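Local coordinates for protein Non-reducing end beta-L-arabinofuranosidase (Bacteroides thetaiotaomicron, PDB 5MQO) that probably hydrolyses glycosidic bonds in complex plant pectin as a GH127-family enzyme, classed as an aceric acidase, of a gut bacterium, at residues C411-V416 with G602-C607; Y404-E409 with P536-K541; H296-N301 with H379-A384; L608-I613 with K687-V692. One frame throughout, in Å; residues are numbered along the deposited sequence.

Contact 1 of 4, residues C411-V416 with G602-C607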
# COMPACT_ATOMS: atom_id res chain seq x y z
N CYS A 411 3.93 3.75 0.81
CA CYS A 411 3.17 3.03 -0.22
C CYS A 411 1.77 3.60 -0.40
O CYS A 411 1.34 3.91 -1.53
CB CYS A 411 3.14 1.53 0.07
SG CYS A 411 4.73 0.70 -0.20
N LEU A 412 1.07 3.78 0.72
CA LEU A 412 -0.31 4.25 0.69
C LEU A 412 -0.50 5.59 -0.03
O LEU A 412 -1.36 5.64 -0.91
CB LEU A 412 -0.93 4.30 2.10
CG LEU A 412 -2.42 4.69 2.22
CD1 LEU A 412 -3.39 3.79 1.45
CD2 LEU A 412 -2.81 4.71 3.69
N TYR A 413 0.26 6.64 0.33
CA TYR A 413 0.12 7.95 -0.34
C TYR A 413 0.72 7.96 -1.78
O TYR A 413 0.17 8.59 -2.67
CB TYR A 413 0.74 9.11 0.46
CG TYR A 413 0.09 9.47 1.79
CD1 TYR A 413 -0.97 10.36 1.88
CD2 TYR A 413 0.59 8.96 2.97
CE1 TYR A 413 -1.56 10.68 3.12
CE2 TYR A 413 0.02 9.29 4.20
CZ TYR A 413 -1.04 10.15 4.28
OH TYR A 413 -1.56 10.41 5.53
N ASN A 414 1.80 7.26 -2.02
CA ASN A 414 2.59 7.55 -3.23
C ASN A 414 2.55 6.51 -4.36
O ASN A 414 2.91 6.84 -5.48
CB ASN A 414 4.05 7.79 -2.83
CG ASN A 414 4.17 8.86 -1.79
OD1 ASN A 414 3.84 9.99 -2.05
ND2 ASN A 414 4.56 8.49 -0.60
N SER A 415 2.18 5.26 -4.06
CA SER A 415 2.08 4.23 -5.09
C SER A 415 0.81 3.40 -5.07
O SER A 415 0.68 2.46 -5.85
CB SER A 415 3.31 3.34 -5.02
OG SER A 415 3.53 2.83 -3.72
N VAL A 416 -0.14 3.75 -4.22
CA VAL A 416 -1.46 3.10 -4.17
C VAL A 416 -2.52 4.16 -4.50
O VAL A 416 -3.29 4.00 -5.45
CB VAL A 416 -1.70 2.48 -2.78
CG1 VAL A 416 -3.11 1.95 -2.64
CG2 VAL A 416 -0.69 1.38 -2.52
N GLY A 602 7.27 16.03 4.27
CA GLY A 602 6.64 15.04 5.10
C GLY A 602 6.70 13.71 4.34
O GLY A 602 7.79 13.35 3.83
N PRO A 603 5.54 13.01 4.24
CA PRO A 603 5.43 11.69 3.61
C PRO A 603 5.13 11.70 2.12
O PRO A 603 5.13 10.61 1.50
CB PRO A 603 4.26 11.06 4.34
CG PRO A 603 3.34 12.21 4.62
CD PRO A 603 4.23 13.42 4.82
N LEU A 604 4.90 12.87 1.54
CA LEU A 604 4.52 12.94 0.12
C LEU A 604 5.73 13.15 -0.74
O LEU A 604 6.50 14.08 -0.54
CB LEU A 604 3.52 14.06 -0.14
CG LEU A 604 2.17 13.90 0.58
CD1 LEU A 604 1.27 15.08 0.27
CD2 LEU A 604 1.46 12.60 0.25
N VAL A 605 5.90 12.29 -1.72
CA VAL A 605 6.88 12.50 -2.80
C VAL A 605 6.24 13.49 -3.74
O VAL A 605 5.06 13.36 -4.09
CB VAL A 605 7.19 11.17 -3.54
CG1 VAL A 605 8.04 11.39 -4.79
CG2 VAL A 605 7.85 10.22 -2.55
N TYR A 606 7.01 14.50 -4.12
CA TYR A 606 6.52 15.48 -5.07
C TYR A 606 7.06 15.19 -6.47
O TYR A 606 8.07 14.50 -6.64
CB TYR A 606 6.87 16.90 -4.62
CG TYR A 606 5.84 17.47 -3.67
CD1 TYR A 606 5.80 17.08 -2.33
CD2 TYR A 606 4.90 18.38 -4.10
CE1 TYR A 606 4.85 17.57 -1.45
CE2 TYR A 606 3.96 18.90 -3.24
CZ TYR A 606 3.94 18.49 -1.91
OH TYR A 606 2.99 18.98 -1.04
N CYS A 607 6.36 15.76 -7.45
CA CYS A 607 6.75 15.70 -8.86
C CYS A 607 6.50 17.01 -9.53
O CYS A 607 5.89 17.90 -8.94
CB CYS A 607 5.93 14.63 -9.58
SG CYS A 607 4.18 15.02 -9.73

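Contact 2 of 4, residues Y404-E409 with P536-K541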
# COMPACT_ATOMS: atom_id res chain seq x y z
N TYR A 404 8.67 -0.66 9.62
CA TYR A 404 7.70 -1.27 8.73
C TYR A 404 6.48 -0.38 8.55
O TYR A 404 5.91 -0.32 7.47
CB TYR A 404 7.30 -2.67 9.22
CG TYR A 404 8.45 -3.65 9.26
CD1 TYR A 404 9.10 -4.05 8.07
CD2 TYR A 404 8.91 -4.18 10.46
CE1 TYR A 404 10.15 -4.95 8.10
CE2 TYR A 404 9.97 -5.06 10.49
CZ TYR A 404 10.57 -5.44 9.31
OH TYR A 404 11.62 -6.32 9.34
N ALA A 405 6.08 0.32 9.61
CA ALA A 405 5.01 1.33 9.49
C ALA A 405 5.31 2.48 8.49
O ALA A 405 4.38 2.95 7.81
CB ALA A 405 4.64 1.89 10.86
N GLU A 406 6.56 2.91 8.42
CA GLU A 406 6.99 3.92 7.45
C GLU A 406 6.66 3.52 6.01
O GLU A 406 6.10 4.31 5.23
CB GLU A 406 8.51 4.15 7.58
CG GLU A 406 9.09 5.32 6.79
CD GLU A 406 8.49 6.66 7.14
OE1 GLU A 406 8.23 6.93 8.33
OE2 GLU A 406 8.27 7.46 6.21
N LEU A 407 6.96 2.27 5.68
CA LEU A 407 6.70 1.71 4.35
C LEU A 407 5.24 1.56 4.02
O LEU A 407 4.84 1.79 2.87
CB LEU A 407 7.45 0.39 4.18
CG LEU A 407 8.89 0.83 3.84
CD1 LEU A 407 9.92 0.01 4.53
CD2 LEU A 407 9.12 0.84 2.34
N VAL A 408 4.43 1.19 5.02
CA VAL A 408 2.99 1.19 4.85
C VAL A 408 2.54 2.59 4.42
O VAL A 408 1.76 2.70 3.48
CB VAL A 408 2.25 0.72 6.14
CG1 VAL A 408 0.75 0.96 6.05
CG2 VAL A 408 2.48 -0.76 6.37
N GLU A 409 3.03 3.64 5.08
CA GLU A 409 2.60 5.02 4.77
C GLU A 409 3.08 5.48 3.38
O GLU A 409 2.28 5.97 2.56
CB GLU A 409 3.06 6.05 5.82
CG GLU A 409 2.33 7.40 5.78
CD GLU A 409 2.78 8.36 6.89
OE1 GLU A 409 3.99 8.68 6.92
OE2 GLU A 409 1.95 8.73 7.77
N PRO A 536 8.09 9.51 12.10
CA PRO A 536 8.52 9.21 10.72
C PRO A 536 10.02 9.28 10.45
O PRO A 536 10.72 10.09 11.04
CB PRO A 536 7.78 10.25 9.87
CG PRO A 536 6.52 10.47 10.61
CD PRO A 536 6.86 10.32 12.08
N GLU A 537 10.48 8.39 9.56
CA GLU A 537 11.87 8.29 9.14
C GLU A 537 12.30 9.61 8.55
O GLU A 537 13.39 10.08 8.82
CB GLU A 537 12.06 7.16 8.11
CG GLU A 537 13.52 6.79 7.88
CD GLU A 537 13.76 5.76 6.78
OE1 GLU A 537 12.82 5.42 6.03
OE2 GLU A 537 14.90 5.29 6.65
N TRP A 538 11.41 10.23 7.79
CA TRP A 538 11.66 11.59 7.28
C TRP A 538 11.80 12.73 8.31
O TRP A 538 12.25 13.80 7.93
CB TRP A 538 10.62 11.98 6.21
CG TRP A 538 9.21 11.89 6.62
CD1 TRP A 538 8.36 10.88 6.33
CD2 TRP A 538 8.45 12.87 7.34
NE1 TRP A 538 7.11 11.15 6.84
CE2 TRP A 538 7.14 12.36 7.47
CE3 TRP A 538 8.74 14.12 7.90
CZ2 TRP A 538 6.11 13.06 8.14
CZ3 TRP A 538 7.72 14.82 8.58
CH2 TRP A 538 6.42 14.28 8.69
N CYS A 539 11.40 12.52 9.57
CA CYS A 539 11.29 13.61 10.56
C CYS A 539 12.52 13.82 11.46
O CYS A 539 12.82 12.97 12.34
CB CYS A 539 10.07 13.40 11.46
SG CYS A 539 9.82 14.72 12.67
N GLY A 540 13.17 14.97 11.27
CA GLY A 540 14.39 15.33 12.00
C GLY A 540 14.23 15.96 13.39
O GLY A 540 15.14 15.84 14.23
N LYS A 541 13.11 16.65 13.61
CA LYS A 541 12.77 17.19 14.94
C LYS A 541 11.33 16.88 15.22
O LYS A 541 10.49 17.01 14.35
CB LYS A 541 12.99 18.73 15.01
CG LYS A 541 14.46 19.13 15.08
CD LYS A 541 14.87 20.29 14.15
CE LYS A 541 16.24 20.05 13.50
NZ LYS A 541 16.93 21.32 13.11

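Contact 3 of 4, residues H296-N301 with H379-A384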
# COMPACT_ATOMS: atom_id res chain seq x y z
N HIS A 296 7.93 -11.43 -10.94
CA HIS A 296 6.68 -10.68 -10.99
C HIS A 296 6.35 -10.08 -9.59
O HIS A 296 6.12 -10.83 -8.64
CB HIS A 296 5.56 -11.62 -11.43
CG HIS A 296 4.26 -10.94 -11.73
ND1 HIS A 296 3.70 -10.93 -12.98
CD2 HIS A 296 3.41 -10.25 -10.93
CE1 HIS A 296 2.56 -10.26 -12.95
NE2 HIS A 296 2.37 -9.84 -11.72
N ALA A 297 6.31 -8.75 -9.48
CA ALA A 297 6.36 -8.11 -8.17
C ALA A 297 5.10 -8.32 -7.31
O ALA A 297 5.17 -8.42 -6.10
CB ALA A 297 6.74 -6.65 -8.29
N VAL A 298 3.96 -8.44 -7.96
CA VAL A 298 2.68 -8.72 -7.29
C VAL A 298 2.77 -10.11 -6.64
O VAL A 298 2.56 -10.25 -5.43
CB VAL A 298 1.45 -8.68 -8.25
CG1 VAL A 298 0.15 -8.79 -7.45
CG2 VAL A 298 1.40 -7.42 -9.09
N ARG A 299 3.10 -11.12 -7.44
CA ARG A 299 3.26 -12.48 -6.95
C ARG A 299 4.28 -12.52 -5.81
O ARG A 299 4.03 -13.12 -4.77
CB ARG A 299 3.65 -13.43 -8.09
CG ARG A 299 2.57 -13.65 -9.16
CD ARG A 299 2.84 -14.84 -10.08
NE ARG A 299 2.83 -14.51 -11.52
CZ ARG A 299 3.22 -15.34 -12.52
NH1 ARG A 299 3.64 -16.60 -12.31
NH2 ARG A 299 3.17 -14.90 -13.78
N ALA A 300 5.41 -11.84 -6.00
CA ALA A 300 6.46 -11.74 -4.99
C ALA A 300 5.96 -11.18 -3.66
O ALA A 300 6.10 -11.77 -2.59
CB ALA A 300 7.55 -10.83 -5.51
N ASN A 301 5.39 -10.00 -3.75
CA ASN A 301 5.06 -9.27 -2.57
C ASN A 301 3.91 -9.95 -1.84
O ASN A 301 3.99 -10.06 -0.62
CB ASN A 301 4.76 -7.83 -2.91
CG ASN A 301 5.99 -7.02 -3.25
OD1 ASN A 301 7.13 -7.44 -3.04
ND2 ASN A 301 5.76 -5.80 -3.75
N HIS A 379 7.51 -0.10 -14.24
CA HIS A 379 6.22 -0.78 -14.41
C HIS A 379 5.33 -0.38 -13.23
O HIS A 379 4.36 0.33 -13.44
CB HIS A 379 6.40 -2.29 -14.52
CG HIS A 379 5.15 -3.03 -14.87
ND1 HIS A 379 4.75 -3.24 -16.16
CD2 HIS A 379 4.21 -3.62 -14.09
CE1 HIS A 379 3.62 -3.92 -16.17
NE2 HIS A 379 3.27 -4.16 -14.92
N ASN A 380 5.70 -0.78 -12.02
CA ASN A 380 4.99 -0.37 -10.79
C ASN A 380 3.47 -0.51 -10.86
O ASN A 380 2.69 0.39 -10.55
CB ASN A 380 5.38 1.05 -10.47
CG ASN A 380 6.85 1.17 -10.17
OD1 ASN A 380 7.51 0.19 -9.78
ND2 ASN A 380 7.37 2.39 -10.31
N GLU A 381 3.08 -1.69 -11.29
CA GLU A 381 1.71 -2.16 -11.23
C GLU A 381 1.10 -1.86 -9.85
O GLU A 381 1.70 -2.20 -8.82
CB GLU A 381 1.74 -3.65 -11.55
CG GLU A 381 0.49 -4.40 -11.22
CD GLU A 381 0.42 -5.70 -11.97
OE1 GLU A 381 1.50 -6.33 -12.23
OE2 GLU A 381 -0.74 -6.06 -12.28
N THR A 382 -0.06 -1.21 -9.81
CA THR A 382 -0.62 -0.71 -8.55
C THR A 382 -0.73 -1.79 -7.45
O THR A 382 -0.50 -1.50 -6.28
CB THR A 382 -1.98 -0.02 -8.75
OG1 THR A 382 -1.85 0.97 -9.79
CG2 THR A 382 -2.45 0.65 -7.46
N CYS A 383 -1.06 -3.01 -7.86
CA CYS A 383 -1.26 -4.12 -6.95
C CYS A 383 0.05 -4.60 -6.34
O CYS A 383 0.04 -5.15 -5.26
CB CYS A 383 -1.95 -5.30 -7.67
SG CYS A 383 -3.70 -5.01 -8.11
N ALA A 384 1.16 -4.41 -7.05
CA ALA A 384 2.49 -4.77 -6.52
C ALA A 384 2.81 -3.85 -5.36
O ALA A 384 3.46 -4.26 -4.38
CB ALA A 384 3.58 -4.65 -7.59

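Contact 4 of 4, residues L608-I613 with K687-V692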
# COMPACT_ATOMS: atom_id res chain seq x y z
N LEU A 608 6.95 17.10 -10.78
CA LEU A 608 6.73 18.26 -11.68
C LEU A 608 5.99 17.82 -12.94
O LEU A 608 6.43 16.87 -13.59
CB LEU A 608 8.08 18.87 -12.07
CG LEU A 608 8.11 20.01 -13.10
CD1 LEU A 608 7.26 21.20 -12.68
CD2 LEU A 608 9.54 20.48 -13.36
N GLU A 609 4.87 18.50 -13.27
CA GLU A 609 4.15 18.33 -14.57
C GLU A 609 4.38 19.53 -15.48
O GLU A 609 4.63 20.61 -15.00
CB GLU A 609 2.65 18.18 -14.38
CG GLU A 609 2.25 17.06 -13.48
CD GLU A 609 0.85 16.56 -13.72
OE1 GLU A 609 -0.02 16.81 -12.87
OE2 GLU A 609 0.62 15.89 -14.74
N SER A 610 4.24 19.33 -16.79
CA SER A 610 4.62 20.35 -17.78
C SER A 610 3.75 21.58 -17.70
O SER A 610 4.25 22.67 -17.91
CB SER A 610 4.61 19.81 -19.22
OG SER A 610 3.50 18.94 -19.45
N MET A 611 2.48 21.42 -17.36
CA MET A 611 1.57 22.57 -17.17
C MET A 611 1.86 23.47 -15.94
O MET A 611 1.24 24.51 -15.84
CB MET A 611 0.09 22.12 -17.20
CG MET A 611 -0.44 21.26 -16.05
SD MET A 611 -0.08 19.48 -16.18
CE MET A 611 -1.01 18.93 -17.62
N ASP A 612 2.75 23.08 -15.02
CA ASP A 612 3.17 23.93 -13.88
C ASP A 612 4.53 24.61 -14.12
O ASP A 612 5.17 25.03 -13.17
CB ASP A 612 3.32 23.12 -12.57
CG ASP A 612 2.02 22.53 -12.04
OD1 ASP A 612 0.98 23.22 -12.07
OD2 ASP A 612 2.07 21.35 -11.55
N ILE A 613 4.99 24.68 -15.36
CA ILE A 613 6.25 25.38 -15.68
C ILE A 613 5.83 26.68 -16.33
O ILE A 613 5.13 26.65 -17.35
CB ILE A 613 7.12 24.57 -16.68
CG1 ILE A 613 7.40 23.16 -16.11
CG2 ILE A 613 8.42 25.33 -17.03
CD1 ILE A 613 8.01 22.19 -17.10
N LYS A 687 -3.42 15.45 -20.59
CA LYS A 687 -2.18 14.91 -21.11
C LYS A 687 -1.07 15.93 -21.00
O LYS A 687 -1.28 17.09 -21.27
CB LYS A 687 -2.35 14.56 -22.60
CG LYS A 687 -1.13 13.91 -23.26
CD LYS A 687 -1.52 12.80 -24.26
CE LYS A 687 -0.39 12.45 -25.23
NZ LYS A 687 -0.33 13.42 -26.36
N GLY A 688 0.13 15.48 -20.65
CA GLY A 688 1.28 16.38 -20.61
C GLY A 688 2.52 15.59 -20.30
O GLY A 688 2.58 14.40 -20.57
N GLU A 689 3.52 16.26 -19.74
CA GLU A 689 4.75 15.60 -19.32
C GLU A 689 4.87 15.59 -17.79
O GLU A 689 4.18 16.32 -17.12
CB GLU A 689 5.95 16.27 -20.03
CG GLU A 689 5.97 16.01 -21.53
CD GLU A 689 7.23 16.52 -22.23
OE1 GLU A 689 7.16 17.63 -22.78
OE2 GLU A 689 8.28 15.81 -22.26
N MET A 690 5.69 14.69 -17.26
CA MET A 690 5.84 14.53 -15.80
C MET A 690 7.18 13.89 -15.46
O MET A 690 7.68 13.08 -16.23
CB MET A 690 4.71 13.68 -15.21
CG MET A 690 4.77 13.46 -13.69
SD MET A 690 5.84 12.12 -13.11
CE MET A 690 4.90 10.65 -13.41
N THR A 691 7.76 14.26 -14.31
CA THR A 691 8.95 13.56 -13.81
C THR A 691 8.99 13.71 -12.30
O THR A 691 8.64 14.78 -11.81
CB THR A 691 10.27 14.07 -14.46
OG1 THR A 691 11.40 13.33 -13.97
CG2 THR A 691 10.51 15.55 -14.16
N VAL A 692 9.40 12.66 -11.58
CA VAL A 692 9.68 12.78 -10.15
C VAL A 692 11.12 13.24 -9.97
O VAL A 692 11.38 14.24 -9.31
CB VAL A 692 9.40 11.46 -9.37
CG1 VAL A 692 9.75 11.58 -7.88
CG2 VAL A 692 7.96 11.02 -9.56

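Contact 1 of 4, residues C411-V416 with G602-C607
N414 pairs its carboxamide with the backbone on both sides of L604. The N-H of ND2 points at P603 O (3.0 Å, 166° at the hydrogen) and reaches it almost head-on; P603 O lies close to the plane of the N414 amide. Beside it OD1 accepts from V605 N at 3.1 Å, a donor that stands above the plane of the N414 carbonyl, 47° out of it. With CG anti to the carbonyl carbon (chi1 -54°), the amide is turned to the strand. Asparagine suits the place because a single short side chain offers both a donor and an acceptor. ND2 also bonds to T410 O, one turn back in the helix, which helps fix the rotation of the amide. Around this pair the packing is apolar. The CB of V605 lies beside the carboxamide, 3.9 Å from OD1. L604 brings its CD2 branch against Y413 CB at 3.6 Å, the two side chains meeting at a slant, and P603 CG approaches Y413 CE2 more loosely at 4.4 Å. The rings of F50, W51 and Y509 gather about Y413. The last turn of helix 402-416, which widens to a pi-type turn at 412-416, is thereby joined to the start of strand 604-609. This is an interdomain seam, set between the helical barrel of a GH127 catalytic domain and the C-terminal beta domain of the chain.

Contact 2 of 4, residues Y404-E409 with P536-K541
E406 reaches loop 536-541 through a bent chain: CG leaves anti to the backbone N (chi1 -171°), and a turn at chi2 (58°) swings the carboxylate back over the start of the beta turn. There OE1 accepts the N-H of E537 at 3.0 Å, the donor arriving from above the carboxylate plane. W538 takes the less common position between its backbone N and carbonyl carbon, which turns the indole toward the helix. E406 OE2 then comes to W538 CD1 at 3.4 Å, with carboxylate and ring standing nearly perpendicular. E409 brings OE1 to the indole edge, in the ring plane, at 4.0 Å from NE1. P536 CB covers one face of the indole. In the type I turn from P536 to C539, E537 and W538 hold the helical corner angles and C539 N bonds back to P536 O, leaving the N-H of E537 for E406. Both helix acids also form salt bridges with R534, just before the loop. An alanine in place of E406 would remove the carboxylate, and would probably leave the N-H of E537 without this acceptor and R534 with one acid partner fewer. Sharing one arginine is likely to keep these two buried glutamates ionised. The like-charged E537 OE1 keeps 5.0 Å from E406 OE2. Helix 402-416 and the middle domain thus meet through the R534 salt bridges and a turn N-H more than through apolar packing.

Contact 3 of 4, residues H296-N301 with H379-A384
V298 and A384 lie at the middle of this helix-to-helix contact, with their CA atoms only 4.0 Å apart. V298 holds CG1 anti to its backbone N (chi1 -172°), which sends CG1 to C383 CB at 4.1 Å and CG2 against A384 CB at 3.8 Å. A297 CB also meets A384 CB, and the small side chains of A297 and A384 suit so close an approach of the backbones. CG2 of V298 further touches the carboxylate of E381, 3.3 Å from OE1, the two side chains crossing at about a right angle. One turn on, N301 ND2 donates to A384 O (2.8 Å, 156° at the hydrogen); the bond lies in the plane of the asparagine amide but is tilted from that of the acceptor carbonyl. These are the beginnings of helices 297-314 and 382-399, with H296 and E381 at the N-cap positions, in the helical barrel of the catalytic domain. H296 sets NE2 3.7 Å from E381 OE1, too long to count as a bond. Farther out, the ring of H364 meets that of H296 edge-to-face, Y367 OH holds N301 OD1 and thus the turn of the amide, and a disulfide ties C383 to C458 at helix 458-466.

Contact 4 of 4, residues L608-I613 with K687-V692
L608 forms an antiparallel hydrogen-bonded pair with T691. Its N donates to T691 O at 3.0 Å in a nearly straight bond (177°), and its O accepts from T691 N at the same length. The side chain packs toward I622 and L676, as suits a leucine on the covered face it shares with T691. At E609 the chains close to a CA-CA distance of 4.3 Å from M690, a non-hydrogen-bonded pair; E609 CA also makes a CA-H...O contact with E689 O, 3.2 Å. Both side chains leave on the opposite face from L608. The carboxylate of E609 runs on to a salt bridge with R685 and a bond from G683 N, so this acid ends in polar partners. S610 then turns the strand away. Its N still donates to E689 O, while OG, set between its backbone N and carbonyl carbon (chi1 40°), receives E689 N at 2.7 Å and 171°. The hydroxyl thus serves as acceptor where the strand would otherwise offer its carbonyl. An alanine here has no hydroxyl, and E689 N would probably be left without this acceptor, the end of the pairing then resting on the bond from S610 N alone. G688 suits this place because a CB there would clash with S610 OG. M611 bends its chain back to bring CE to K687 O, 4.1 Å away. The arrangement is that of an antiparallel strand pair ending in a side-chain-to-backbone bond, where two neighbouring strands of the C-terminal beta domain's sheet part.

Overall arrangement
Helix 402-416 carries contacts 1 and 2, whose centres lie 12 Å apart, so that one barrel helix meets both beta domains. They touch directly: P603 CB comes within 3.5 Å of E409 OE1, and G602 C packs at 3.4 Å on W538 CE2. Strand 604-609 carries the link onward to contact 4, about 17 Å from contact 1 between centres, the two touching where V605 CG1 of contact 1 meets V692 CG1 of contact 4 at 3.5 Å. Contact 3 lies within the catalytic domain, at the start of the helix preceding 402-416, and grazes contact 1 through T382 CG2. Contacts 3 and 4 do not touch, their nearest atoms about 9 Å apart.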